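PDB 2C1D: SOXX from Paracoccus pantotrophus, which probably carries electrons through its covalently bound heme c as part of SoxXA, the cytochrome complex that initiates chemotrophic sulfur oxidation. Local coordinates for residues B[9-13]-B[80-85]. Numbering follows the deposited sequence.
Sequences VYVEG and ANAKMT
Y10 lies across M84, and following the methionine outward explains the fit. Its CB sits 3.8 Å from Y10 CD2 and also reaches the backbone at G13 CA. CG comes next, over the centre of the ring: a CH-pi contact 3.8 Å from the Y10 centroid and 13° off the normal. SD stands above the same face but farther off, 5.0 Å from the centroid, a distant Met-aromatic contact. Bends at chi2 and chi3 (-64° and -76°) then fold the chain back, bringing M84 CE to 3.8 Å from Y10 CB. Beyond the ring, the phenol oxygen rests against carbon, with Y10 OH 3.2 Å from N81 CB and also against A80 CB. At the ring's edge, in its plane, is G13 O. One water hydrogen-bonds to that carbonyl oxygen, N81 O and T85 OG1. T85 OG1 also lies 3.4 Å from G13 CA, and the backbone of G13 has a positive phi, a conformation that favours glycine. The side chain of T85 lies close to that of W70, which binds the heme. The N-terminal loop is thus joined to helix 72-81 and the 3-10 turn 82-84 that follows by apolar and CH-pi packing, with polar bridging left to the water.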
loop_
_atom_site.group_PDB
_atom_site.type_symbol
_atom_site.label_atom_id
_atom_site.label_comp_id
_atom_site.label_asym_id
_atom_site.label_seq_id
_atom_site.Cartn_x
_atom_site.Cartn_y
_atom_site.Cartn_z
ATOM N N VAL B 9 11.371 -18.110 -26.420
ATOM C CA VAL B 9 11.340 -19.540 -26.113
ATOM C C VAL B 9 12.145 -19.792 -24.851
ATOM O O VAL B 9 13.375 -19.638 -24.824
ATOM C CB VAL B 9 11.922 -20.417 -27.261
ATOM C CG1 VAL B 9 11.769 -21.922 -26.927
ATOM C CG2 VAL B 9 11.252 -20.094 -28.584
ATOM N N TYR B 10 11.420 -20.138 -23.795
ATOM C CA TYR B 10 12.007 -20.515 -22.527
ATOM C C TYR B 10 12.038 -22.041 -22.411
ATOM O O TYR B 10 11.029 -22.706 -22.619
ATOM C CB TYR B 10 11.195 -19.942 -21.358
ATOM C CG TYR B 10 11.053 -18.428 -21.329
ATOM C CD1 TYR B 10 10.061 -17.792 -22.067
ATOM C CD2 TYR B 10 11.872 -17.645 -20.519
ATOM C CE1 TYR B 10 9.906 -16.436 -22.028
ATOM C CE2 TYR B 10 11.722 -16.260 -20.477
ATOM C CZ TYR B 10 10.743 -15.669 -21.234
ATOM O OH TYR B 10 10.581 -14.308 -21.209
ATOM N N VAL B 11 13.212 -22.561 -22.085
ATOM C CA VAL B 11 13.435 -23.976 -21.806
ATOM C C VAL B 11 14.014 -24.056 -20.397
ATOM O O VAL B 11 15.137 -23.620 -20.161
ATOM C CB VAL B 11 14.431 -24.584 -22.850
ATOM C CG1 VAL B 11 14.932 -25.975 -22.424
ATOM C CG2 VAL B 11 13.763 -24.674 -24.222
ATOM N N GLU B 12 13.245 -24.608 -19.465
ATOM C CA GLU B 12 13.609 -24.614 -18.035
ATOM C C GLU B 12 14.037 -23.204 -17.591
ATOM O O GLU B 12 15.035 -23.031 -16.867
ATOM C CB GLU B 12 14.705 -25.661 -17.723
ATOM C CG GLU B 12 14.398 -27.122 -18.106
ATOM C CD GLU B 12 12.993 -27.586 -17.718
ATOM O OE1 GLU B 12 12.315 -28.223 -18.567
ATOM O OE2 GLU B 12 12.555 -27.315 -16.565
ATOM N N GLY B 13 13.285 -22.201 -18.064
ATOM C CA GLY B 13 13.535 -20.796 -17.769
ATOM C C GLY B 13 14.568 -20.089 -18.632
ATOM O O GLY B 13 14.566 -18.856 -18.688
ATOM N N ALA B 80 14.189 -11.466 -18.536
ATOM C CA ALA B 80 13.019 -11.342 -19.398
ATOM C C ALA B 80 11.758 -11.772 -18.680
ATOM O O ALA B 80 10.723 -11.114 -18.771
ATOM C CB ALA B 80 13.185 -12.158 -20.703
ATOM N N ASN B 81 11.822 -12.898 -17.989
ATOM C CA ASN B 81 10.654 -13.353 -17.246
ATOM C C ASN B 81 11.035 -14.386 -16.177
ATOM O O ASN B 81 11.120 -15.586 -16.455
ATOM C CB ASN B 81 9.589 -13.901 -18.176
ATOM C CG ASN B 81 8.274 -14.165 -17.466
ATOM O OD1 ASN B 81 8.208 -14.189 -16.226
ATOM N ND2 ASN B 81 7.222 -14.385 -18.242
ATOM N N ALA B 82 11.235 -13.901 -14.948
ATOM C CA ALA B 82 11.783 -14.717 -13.877
ATOM C C ALA B 82 10.805 -15.782 -13.438
ATOM O O ALA B 82 11.222 -16.819 -12.914
ATOM C CB ALA B 82 12.214 -13.860 -12.713
ATOM N N LYS B 83 9.519 -15.553 -13.670
ATOM C CA LYS B 83 8.473 -16.539 -13.396
ATOM C C LYS B 83 8.631 -17.864 -14.135
ATOM O O LYS B 83 7.997 -18.852 -13.759
ATOM C CB LYS B 83 7.095 -15.965 -13.729
ATOM C CG LYS B 83 6.592 -14.908 -12.731
ATOM C CD LYS B 83 6.714 -13.479 -13.266
ATOM C CE LYS B 83 5.815 -12.484 -12.511
ATOM N NZ LYS B 83 6.122 -12.362 -11.055
ATOM N N MET B 84 9.442 -17.894 -15.190
ATOM C CA MET B 84 9.670 -19.142 -15.939
ATOM C C MET B 84 10.789 -19.978 -15.323
ATOM O O MET B 84 11.018 -21.124 -15.730
ATOM C CB MET B 84 10.006 -18.848 -17.405
ATOM C CG MET B 84 8.946 -18.084 -18.169
ATOM S SD MET B 84 7.404 -18.954 -18.338
ATOM C CE MET B 84 7.792 -20.185 -19.657
ATOM N N THR B 85 11.497 -19.388 -14.370
ATOM C CA THR B 85 12.520 -20.079 -13.595
ATOM C C THR B 85 12.003 -20.349 -12.169
ATOM O O THR B 85 12.141 -21.463 -11.652
ATOM C CB THR B 85 13.798 -19.223 -13.560
ATOM O OG1 THR B 85 14.383 -19.145 -14.871
ATOM C CG2 THR B 85 14.895 -19.841 -12.707
HETATM O O HOH W 1 13.073 -17.620 -16.699
#